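Oligogalacturonate lyase (Yersinia enterocolitica subsp. enterocolitica, PDB 3PE7) probably cleaves short oligogalacturonates in the cytoplasm by beta-elimination, as a manganese-binding lyase built on a seven-bladed beta-propeller. Local coordinates at residues N36-K41 with H287-Y292; H192-P197 with E243-D248; G294-G299 with L322-M327. All coordinates share one frame; numbering follows the deposited sequence.

All three contacts are buried, but lie at different depths of the propeller. Contact 1 is the most central, its centre about 6 Å from that of the chain, and sets a loop against the strand that carries a manganese ligand; its chemistry is aromatic, sulfur and metal. Contact 2, centred about 11 Å from the chain centre, joins two neighbouring sheets mainly through side chains: a histidine-carboxylate bond at one end and a tryptophan at the other. Contact 3, centred about 16 Å from it, lies within one sheet and rests on backbone hydrogen bonds. Contacts 1 and 3 share that sheet, strands 287-290 and 296-301 being neighbours, while Phe244 and Pro247 of contact 2 pack on Ser290.

Contact 1 of 3, residues N36-K41 with H287-Y292; sequences NYFYQK and HLMSNY. With MN (manganese (II) ion), chain B.
The Phe38 ring meets the side chains of His287 and Met289 and the carbonyl O of Leu288. On the apolar side, CD1 of Phe38 is 3.7 Å from CB of Met289. The Met289 sulfur adds a Met-aromatic contact, SD being 5.1 Å from the Phe38 ring centroid, at the ring edge. A bend at chi2 (43°) turns the end of Met289 toward the loop, and its CE lies 3.7 Å from O of Phe38. Between the places where Met289 and His287 touch the ring, CE1 of Phe38 stands 3.2 Å from O of Leu288. The aromatic pair is oblique: the Phe38 and His287 ring planes meet at 63°, with CE2 of Phe38 3.8 Å from CD2 of His287. Metal binding falls to His287, whose NE2 is 2.1 Å from the manganese ion; Gln350, His353 and His355 are further ligands. ND1 of His287 is hydrogen-bonded to Asp300, which together with the metal bond fixes the rotation of the imidazole. Tyr37 to Gln40 form a type I turn, closed by a bond from Gln40 N to Tyr37 O. This loop, between strands 33-34 and 49-54, packs on strand 287-290, with Tyr39 reaching strand 124-132 and Leu288 against Phe244 of strand 238-245.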
loop_
_atom_site.group_PDB
_atom_site.type_symbol
_atom_site.label_atom_id
_atom_site.label_comp_id
_atom_site.label_asym_id
_atom_site.label_seq_id
_atom_site.Cartn_x
_atom_site.Cartn_y
_atom_site.Cartn_z
ATOM N N ASN A 36 -0.037 6.865 -3.331
ATOM C CA ASN A 36 0.933 5.898 -2.809
ATOM C C ASN A 36 0.277 4.552 -2.465
ATOM O O ASN A 36 -0.935 4.383 -2.661
ATOM C CB ASN A 36 1.701 6.494 -1.604
ATOM C CG ASN A 36 0.856 6.581 -0.319
ATOM O OD1 ASN A 36 1.408 6.723 0.784
ATOM N ND2 ASN A 36 -0.452 6.525 -0.451
ATOM N N TYR A 37 1.047 3.598 -1.957
ATOM C CA TYR A 37 0.450 2.341 -1.527
ATOM C C TYR A 37 -0.557 2.591 -0.386
ATOM O O TYR A 37 -0.328 3.440 0.491
ATOM C CB TYR A 37 1.524 1.329 -1.115
ATOM C CG TYR A 37 2.291 0.723 -2.271
ATOM C CD1 TYR A 37 1.665 0.430 -3.487
ATOM C CD2 TYR A 37 3.634 0.381 -2.123
ATOM C CE1 TYR A 37 2.388 -0.170 -4.548
ATOM C CE2 TYR A 37 4.350 -0.213 -3.155
ATOM C CZ TYR A 37 3.730 -0.485 -4.358
ATOM O OH TYR A 37 4.462 -1.068 -5.377
ATOM N N PHE A 38 -1.667 1.869 -0.430
ATOM C CA PHE A 38 -2.836 2.169 0.409
ATOM C C PHE A 38 -2.616 2.033 1.911
ATOM O O PHE A 38 -3.356 2.630 2.699
ATOM C CB PHE A 38 -4.045 1.299 -0.006
ATOM C CG PHE A 38 -3.790 -0.175 0.079
ATOM C CD1 PHE A 38 -3.996 -0.873 1.269
ATOM C CD2 PHE A 38 -3.311 -0.864 -1.042
ATOM C CE1 PHE A 38 -3.738 -2.243 1.351
ATOM C CE2 PHE A 38 -3.038 -2.223 -0.965
ATOM C CZ PHE A 38 -3.257 -2.914 0.225
ATOM N N TYR A 39 -1.631 1.226 2.303
ATOM C CA TYR A 39 -1.357 0.998 3.738
ATOM C C TYR A 39 -0.379 2.018 4.339
ATOM O O TYR A 39 -0.162 2.029 5.575
ATOM C CB TYR A 39 -0.900 -0.450 3.978
ATOM C CG TYR A 39 0.283 -0.864 3.125
ATOM C CD1 TYR A 39 0.100 -1.397 1.841
ATOM C CD2 TYR A 39 1.592 -0.707 3.604
ATOM C CE1 TYR A 39 1.200 -1.775 1.049
ATOM C CE2 TYR A 39 2.677 -1.072 2.826
ATOM C CZ TYR A 39 2.480 -1.587 1.551
ATOM O OH TYR A 39 3.571 -1.954 0.795
ATOM N N GLN A 40 0.200 2.869 3.482
ATOM C CA GLN A 40 1.182 3.901 3.891
ATOM C C GLN A 40 0.503 5.260 4.082
ATOM O O GLN A 40 -0.313 5.689 3.243
ATOM C CB GLN A 40 2.334 4.040 2.870
ATOM C CG GLN A 40 3.199 2.761 2.641
ATOM C CD GLN A 40 4.194 2.494 3.774
ATOM O OE1 GLN A 40 5.416 2.440 3.542
ATOM N NE2 GLN A 40 3.687 2.319 4.997
ATOM N N LYS A 41 0.829 5.950 5.179
ATOM C CA LYS A 41 0.206 7.255 5.450
ATOM C C LYS A 41 0.486 8.287 4.360
ATOM O O LYS A 41 1.656 8.560 4.046
ATOM C CB LYS A 41 0.649 7.806 6.821
ATOM C CG LYS A 41 0.074 9.185 7.121
ATOM C CD LYS A 41 0.537 9.669 8.498
ATOM C CE LYS A 41 0.190 11.143 8.679
ATOM N NZ LYS A 41 0.651 11.649 10.025
ATOM N N HIS A 287 -7.365 -5.327 -4.223
ATOM C CA HIS A 287 -6.793 -4.855 -2.959
ATOM C C HIS A 287 -7.917 -4.748 -1.934
ATOM O O HIS A 287 -9.105 -4.772 -2.288
ATOM C CB HIS A 287 -6.133 -3.490 -3.141
ATOM C CG HIS A 287 -5.175 -3.442 -4.283
ATOM N ND1 HIS A 287 -5.561 -3.082 -5.560
ATOM C CD2 HIS A 287 -3.860 -3.743 -4.353
ATOM C CE1 HIS A 287 -4.510 -3.148 -6.362
ATOM N NE2 HIS A 287 -3.467 -3.544 -5.654
ATOM N N LEU A 288 -7.525 -4.683 -0.661
ATOM C CA LEU A 288 -8.469 -4.436 0.426
ATOM C C LEU A 288 -7.821 -3.524 1.466
ATOM O O LEU A 288 -6.621 -3.646 1.766
ATOM C CB LEU A 288 -8.890 -5.766 1.063
ATOM C CG LEU A 288 -10.060 -5.755 2.055
ATOM C CD1 LEU A 288 -11.363 -5.227 1.400
ATOM C CD2 LEU A 288 -10.261 -7.163 2.604
ATOM N N MET A 289 -8.607 -2.602 2.007
ATOM C CA MET A 289 -8.116 -1.698 3.042
ATOM C C MET A 289 -9.263 -1.317 3.974
ATOM O O MET A 289 -10.434 -1.372 3.579
ATOM C CB MET A 289 -7.501 -0.443 2.383
ATOM C CG MET A 289 -6.777 0.518 3.322
ATOM S SD MET A 289 -5.719 -0.304 4.539
ATOM C CE MET A 289 -5.221 1.112 5.522
ATOM N N SER A 290 -8.922 -0.958 5.211
ATOM C CA SER A 290 -9.948 -0.521 6.171
ATOM C C SER A 290 -9.733 0.908 6.677
ATOM O O SER A 290 -8.685 1.513 6.440
ATOM C CB SER A 290 -9.996 -1.489 7.363
ATOM O OG SER A 290 -8.904 -1.270 8.248
ATOM N N ASN A 291 -10.745 1.435 7.369
ATOM C CA ASN A 291 -10.596 2.642 8.169
ATOM C C ASN A 291 -9.905 2.266 9.490
ATOM O O ASN A 291 -9.482 1.125 9.665
ATOM C CB ASN A 291 -11.951 3.320 8.402
ATOM C CG ASN A 291 -12.899 2.498 9.267
ATOM O OD1 ASN A 291 -12.683 1.326 9.528
ATOM N ND2 ASN A 291 -13.993 3.146 9.714
ATOM N N TYR A 292 -9.790 3.219 10.405
ATOM C CA TYR A 292 -8.905 3.023 11.567
ATOM C C TYR A 292 -9.253 1.822 12.444
ATOM O O TYR A 292 -8.356 1.078 12.862
ATOM C CB TYR A 292 -8.852 4.312 12.386
ATOM C CG TYR A 292 -7.821 4.320 13.494
ATOM C CD1 TYR A 292 -6.478 4.491 13.217
ATOM C CD2 TYR A 292 -8.203 4.159 14.823
ATOM C CE1 TYR A 292 -5.525 4.529 14.253
ATOM C CE2 TYR A 292 -7.259 4.181 15.863
ATOM C CZ TYR A 292 -5.934 4.356 15.560
ATOM O OH TYR A 292 -5.013 4.394 16.580
HETATM MN MN MN B . -1.528 -2.934 -6.316
#

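Contact 2 of 3, residues H192-P197 with E243-D248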
loop_
_atom_site.group_PDB
_atom_site.type_symbol
_atom_site.label_atom_id
_atom_site.label_comp_id
_atom_site.label_asym_id
_atom_site.label_seq_id
_atom_site.Cartn_x
_atom_site.Cartn_y
_atom_site.Cartn_z
ATOM N N HIS A 192 6.607 -8.349 2.104
ATOM C CA HIS A 192 5.590 -7.543 2.815
ATOM C C HIS A 192 5.718 -7.561 4.353
ATOM O O HIS A 192 4.745 -7.908 5.050
ATOM C CB HIS A 192 4.171 -7.963 2.365
ATOM C CG HIS A 192 3.089 -6.978 2.727
ATOM N ND1 HIS A 192 1.810 -7.377 3.073
ATOM C CD2 HIS A 192 3.097 -5.626 2.816
ATOM C CE1 HIS A 192 1.083 -6.313 3.365
ATOM N NE2 HIS A 192 1.833 -5.237 3.202
ATOM N N PRO A 193 6.899 -7.215 4.895
ATOM C CA PRO A 193 6.937 -7.150 6.363
ATOM C C PRO A 193 6.227 -5.892 6.861
ATOM O O PRO A 193 6.418 -4.817 6.302
ATOM C CB PRO A 193 8.436 -7.099 6.679
ATOM C CG PRO A 193 9.041 -6.442 5.455
ATOM C CD PRO A 193 8.239 -7.001 4.311
ATOM N N ILE A 194 5.407 -6.037 7.899
ATOM C CA ILE A 194 4.616 -4.921 8.400
ATOM C C ILE A 194 4.569 -5.013 9.932
ATOM O O ILE A 194 4.080 -6.011 10.478
ATOM C CB ILE A 194 3.179 -4.913 7.782
ATOM C CG1 ILE A 194 2.615 -6.335 7.673
ATOM C CG2 ILE A 194 3.176 -4.190 6.381
ATOM C CD1 ILE A 194 1.149 -6.474 7.200
ATOM N N TYR A 195 5.104 -3.997 10.604
ATOM C CA TYR A 195 4.950 -3.866 12.072
ATOM C C TYR A 195 3.455 -3.858 12.424
ATOM O O TYR A 195 2.672 -3.186 11.756
ATOM C CB TYR A 195 5.562 -2.552 12.572
ATOM C CG TYR A 195 6.978 -2.654 13.097
ATOM C CD1 TYR A 195 8.029 -1.971 12.471
ATOM C CD2 TYR A 195 7.261 -3.399 14.248
ATOM C CE1 TYR A 195 9.341 -2.057 12.968
ATOM C CE2 TYR A 195 8.538 -3.491 14.742
ATOM C CZ TYR A 195 9.576 -2.817 14.106
ATOM O OH TYR A 195 10.838 -2.907 14.622
ATOM N N ARG A 196 3.066 -4.578 13.478
ATOM C CA ARG A 196 1.713 -4.443 14.018
ATOM C C ARG A 196 1.581 -3.044 14.624
ATOM O O ARG A 196 2.397 -2.666 15.468
ATOM C CB ARG A 196 1.455 -5.487 15.104
ATOM C CG ARG A 196 0.032 -5.394 15.695
ATOM C CD ARG A 196 -0.211 -6.533 16.698
ATOM N NE ARG A 196 -1.569 -6.497 17.260
ATOM C CZ ARG A 196 -1.929 -7.185 18.347
ATOM N NH1 ARG A 196 -3.178 -7.143 18.789
ATOM N NH2 ARG A 196 -1.025 -7.920 18.999
ATOM N N PRO A 197 0.568 -2.258 14.189
ATOM C CA PRO A 197 0.385 -0.957 14.823
ATOM C C PRO A 197 0.282 -1.086 16.354
ATOM O O PRO A 197 -0.446 -1.948 16.854
ATOM C CB PRO A 197 -0.938 -0.462 14.232
ATOM C CG PRO A 197 -1.003 -1.080 12.876
ATOM C CD PRO A 197 -0.385 -2.462 13.082
ATOM N N GLU A 243 -3.316 -9.430 2.622
ATOM C CA GLU A 243 -3.243 -9.243 4.076
ATOM C C GLU A 243 -2.824 -7.814 4.435
ATOM O O GLU A 243 -2.012 -7.181 3.748
ATOM C CB GLU A 243 -2.332 -10.290 4.758
ATOM C CG GLU A 243 -0.816 -10.059 4.596
ATOM C CD GLU A 243 -0.278 -10.503 3.240
ATOM O OE1 GLU A 243 -1.026 -11.169 2.468
ATOM O OE2 GLU A 243 0.904 -10.178 2.943
ATOM N N PHE A 244 -3.430 -7.296 5.498
ATOM C CA PHE A 244 -3.058 -5.994 6.036
ATOM C C PHE A 244 -3.447 -5.931 7.513
ATOM O O PHE A 244 -4.323 -6.680 7.963
ATOM C CB PHE A 244 -3.684 -4.820 5.257
ATOM C CG PHE A 244 -5.180 -4.707 5.389
ATOM C CD1 PHE A 244 -5.752 -3.775 6.273
ATOM C CD2 PHE A 244 -6.025 -5.518 4.635
ATOM C CE1 PHE A 244 -7.150 -3.662 6.388
ATOM C CE2 PHE A 244 -7.407 -5.408 4.726
ATOM C CZ PHE A 244 -7.978 -4.472 5.607
ATOM N N TRP A 245 -2.765 -5.068 8.261
ATOM C CA TRP A 245 -3.159 -4.756 9.629
ATOM C C TRP A 245 -4.296 -3.738 9.629
ATOM O O TRP A 245 -4.197 -2.693 8.979
ATOM C CB TRP A 245 -1.992 -4.133 10.417
ATOM C CG TRP A 245 -0.893 -5.110 10.822
ATOM C CD1 TRP A 245 0.415 -5.108 10.376
ATOM C CD2 TRP A 245 -1.007 -6.202 11.730
ATOM N NE1 TRP A 245 1.119 -6.134 10.978
ATOM C CE2 TRP A 245 0.264 -6.830 11.796
ATOM C CE3 TRP A 245 -2.059 -6.710 12.507
ATOM C CZ2 TRP A 245 0.513 -7.932 12.621
ATOM C CZ3 TRP A 245 -1.816 -7.816 13.333
ATOM C CH2 TRP A 245 -0.539 -8.423 13.367
ATOM N N VAL A 246 -5.360 -4.017 10.382
ATOM C CA VAL A 246 -6.280 -2.916 10.738
ATOM C C VAL A 246 -5.403 -1.849 11.404
ATOM O O VAL A 246 -4.537 -2.187 12.210
ATOM C CB VAL A 246 -7.395 -3.379 11.701
ATOM C CG1 VAL A 246 -8.433 -2.258 11.920
ATOM C CG2 VAL A 246 -8.097 -4.614 11.147
ATOM N N PRO A 247 -5.590 -0.566 11.047
ATOM C CA PRO A 247 -4.650 0.475 11.533
ATOM C C PRO A 247 -4.584 0.635 13.037
ATOM O O PRO A 247 -3.567 1.110 13.531
ATOM C CB PRO A 247 -5.145 1.759 10.861
ATOM C CG PRO A 247 -5.788 1.275 9.569
ATOM C CD PRO A 247 -6.428 -0.082 9.937
ATOM N N ASP A 248 -5.626 0.224 13.748
ATOM C CA ASP A 248 -5.561 0.226 15.226
ATOM C C ASP A 248 -4.796 -0.973 15.798
ATOM O O ASP A 248 -4.584 -1.042 17.008
ATOM C CB ASP A 248 -6.956 0.372 15.858
ATOM C CG ASP A 248 -7.854 -0.856 15.653
ATOM O OD1 ASP A 248 -7.438 -1.874 15.045
ATOM O OD2 ASP A 248 -9.009 -0.788 16.142
HETATM O O HOH W 1 2.405 -10.038 5.262
#
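Trp245 packs against Ile194, Arg196 and Pro197, forming the tight half of the contact. One face of its indole is covered by Arg196 and Pro197: CA of Arg196 lies 3.6 Å from the centroid of the five-membered ring, almost over it, and CD of Pro197 makes a second CH-pi contact at 3.9 Å from the same centroid. The Arg196 side chain is extended from CG to NE and runs across the six-membered ring, its guanidinium plane only 15° from that of the indole. At the indole edge NE1 donates to O of Ile194 over 3.0 Å, in the ring plane but from above the carbonyl plane. Beside this bond, CD1 of Ile194 is 3.5 Å from CD1 of Trp245. Farther along, CB of Pro197 closes to 3.1 Å on O of Pro247.

Around His192 the packing is sparser and includes water. Its ND1 donates to OE2 of Glu243 over 2.9 Å, nearly straight at 174°; the carboxylate oxygen lies in the imidazole plane, whereas the donor stands above the carboxylate plane. Glu243 reaches it by a bend at chi2. A water joins the same OE2 to O of His192, so two donors grip that oxygen, while OE1 is held in a salt bridge by Arg217. The Tyr39 ring meets His192 edge-to-face.

Arg196 ends in salt bridges to Asp199 and to Glu272, a ligand of a calcium ion, which ties the tryptophan cluster to that site. Residues 192-196 and 243-245 run roughly parallel, 26° apart and 8.2 Å between axes; their strands, 190-196 and 238-245, come first in successive four-stranded sheets, packed as neighbouring blades of the seven-bladed beta-propeller.

Contact 3 of 3, residues G294-G299 with L322-M327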
loop_
_atom_site.group_PDB
_atom_site.type_symbol
_atom_site.label_atom_id
_atom_site.label_comp_id
_atom_site.label_asym_id
_atom_site.label_seq_id
_atom_site.Cartn_x
_atom_site.Cartn_y
_atom_site.Cartn_z
ATOM N N GLY A 294 -11.459 -0.713 11.576
ATOM C CA GLY A 294 -11.934 -1.857 10.813
ATOM C C GLY A 294 -13.447 -1.959 10.721
ATOM O O GLY A 294 -13.964 -3.006 10.340
ATOM N N SER A 295 -14.159 -0.880 11.053
ATOM C CA SER A 295 -15.622 -0.859 10.915
ATOM C C SER A 295 -16.078 -0.650 9.464
ATOM O O SER A 295 -17.221 -0.931 9.121
ATOM C CB SER A 295 -16.228 0.222 11.821
ATOM O OG SER A 295 -15.680 1.503 11.546
ATOM N N LEU A 296 -15.192 -0.097 8.635
ATOM C CA LEU A 296 -15.446 0.034 7.193
ATOM C C LEU A 296 -14.266 -0.517 6.417
ATOM O O LEU A 296 -13.125 -0.358 6.839
ATOM C CB LEU A 296 -15.634 1.504 6.797
ATOM C CG LEU A 296 -16.825 2.287 7.363
ATOM C CD1 LEU A 296 -16.677 3.756 6.994
ATOM C CD2 LEU A 296 -18.133 1.698 6.838
ATOM N N MET A 297 -14.548 -1.170 5.289
ATOM C CA MET A 297 -13.490 -1.602 4.381
ATOM C C MET A 297 -13.810 -1.178 2.960
ATOM O O MET A 297 -14.960 -0.904 2.625
ATOM C CB MET A 297 -13.253 -3.113 4.465
ATOM C CG MET A 297 -12.803 -3.580 5.861
ATOM S SD MET A 297 -12.229 -5.291 5.900
ATOM C CE MET A 297 -12.091 -5.497 7.676
ATOM N N VAL A 298 -12.770 -1.092 2.146
ATOM C CA VAL A 298 -12.942 -0.689 0.756
ATOM C C VAL A 298 -12.104 -1.566 -0.152
ATOM O O VAL A 298 -10.968 -1.927 0.187
ATOM C CB VAL A 298 -12.622 0.835 0.573
ATOM C CG1 VAL A 298 -11.147 1.160 0.892
ATOM C CG2 VAL A 298 -12.979 1.297 -0.854
ATOM N N GLY A 299 -12.666 -1.921 -1.314
ATOM C CA GLY A 299 -11.929 -2.739 -2.283
ATOM C C GLY A 299 -12.200 -2.288 -3.712
ATOM O O GLY A 299 -13.224 -1.685 -3.996
ATOM N N LEU A 322 -15.801 0.462 -7.217
ATOM C CA LEU A 322 -15.271 0.487 -5.850
ATOM C C LEU A 322 -16.384 0.081 -4.892
ATOM O O LEU A 322 -17.506 0.595 -4.993
ATOM C CB LEU A 322 -14.759 1.886 -5.494
ATOM C CG LEU A 322 -13.528 2.316 -6.310
ATOM C CD1 LEU A 322 -13.462 3.819 -6.482
ATOM C CD2 LEU A 322 -12.217 1.795 -5.709
ATOM N N TYR A 323 -16.053 -0.801 -3.942
ATOM C CA TYR A 323 -17.032 -1.304 -2.983
ATOM C C TYR A 323 -16.660 -0.903 -1.579
ATOM O O TYR A 323 -15.491 -0.953 -1.214
ATOM C CB TYR A 323 -17.098 -2.832 -3.024
ATOM C CG TYR A 323 -17.524 -3.371 -4.357
ATOM C CD1 TYR A 323 -18.882 -3.447 -4.694
ATOM C CD2 TYR A 323 -16.575 -3.777 -5.287
ATOM C CE1 TYR A 323 -19.290 -3.931 -5.948
ATOM C CE2 TYR A 323 -16.962 -4.290 -6.542
ATOM C CZ TYR A 323 -18.323 -4.349 -6.858
ATOM O OH TYR A 323 -18.696 -4.826 -8.091
ATOM N N VAL A 324 -17.666 -0.533 -0.779
ATOM C CA VAL A 324 -17.417 -0.282 0.643
ATOM C C VAL A 324 -18.195 -1.314 1.432
ATOM O O VAL A 324 -19.378 -1.575 1.143
ATOM C CB VAL A 324 -17.785 1.160 1.090
ATOM C CG1 VAL A 324 -17.853 1.267 2.629
ATOM C CG2 VAL A 324 -16.779 2.146 0.544
ATOM N N PHE A 325 -17.520 -1.900 2.413
ATOM C CA PHE A 325 -18.102 -2.938 3.260
ATOM C C PHE A 325 -18.307 -2.363 4.641
ATOM O O PHE A 325 -17.349 -1.926 5.280
ATOM C CB PHE A 325 -17.182 -4.168 3.317
ATOM C CG PHE A 325 -16.785 -4.676 1.965
ATOM C CD1 PHE A 325 -17.591 -5.584 1.282
ATOM C CD2 PHE A 325 -15.630 -4.218 1.353
ATOM C CE1 PHE A 325 -17.232 -6.039 0.016
ATOM C CE2 PHE A 325 -15.261 -4.661 0.088
ATOM C CZ PHE A 325 -16.055 -5.567 -0.587
ATOM N N ASN A 326 -19.570 -2.302 5.080
ATOM C CA ASN A 326 -19.881 -1.844 6.431
ATOM C C ASN A 326 -19.852 -3.047 7.357
ATOM O O ASN A 326 -20.713 -3.934 7.296
ATOM C CB ASN A 326 -21.237 -1.116 6.457
ATOM C CG ASN A 326 -21.575 -0.538 7.826
ATOM O OD1 ASN A 326 -21.236 -1.110 8.866
ATOM N ND2 ASN A 326 -22.281 0.592 7.827
ATOM N N MET A 327 -18.816 -3.092 8.191
ATOM C CA MET A 327 -18.539 -4.278 8.980
ATOM C C MET A 327 -19.391 -4.341 10.246
ATOM O O MET A 327 -19.390 -5.345 10.937
ATOM C CB MET A 327 -17.044 -4.373 9.314
ATOM C CG MET A 327 -16.092 -4.206 8.109
ATOM S SD MET A 327 -16.352 -5.353 6.729
ATOM C CE MET A 327 -15.941 -6.916 7.535
#
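Residues 296-299 and 322-326 run antiparallel at 160°, the hydrogen-bonded pairs Met297-Phe325 and Gly299-Tyr323, each exchanging two N to O bonds, alternating with non-hydrogen-bonded Leu296-Asn326 and Val298-Val324, and beyond the Leu296-Asn326 pair Met327 N adds a 2.8 Å bond to Ser295 O.

The face with Met297 and Phe325 holds the bulkier groups. CB of Met297 is 4.1 Å from CD2 of Phe325, whose ring reaches along the strand and brings CE2 to 4.0 Å from N of Gly299. Met327 folds back through chi2 (-56°) and chi3 (-65°), crossing the extended Met297 side chain at about a right angle; their CG atoms are 4.0 Å apart. On the face with Val298 and Val324, CG2 of Val298 meets CG2 of Val324 at 4.1 Å, while CD2 of Leu296 lies 4.0 Å from CA of Asn326.

The pair forms the middle of a four-stranded blade, flanked by strands 287-290 and 331-337. Phe325 and Met327 pack on strand 276-285 of the preceding sheet, and Val298 and Leu322 on strand 364-369.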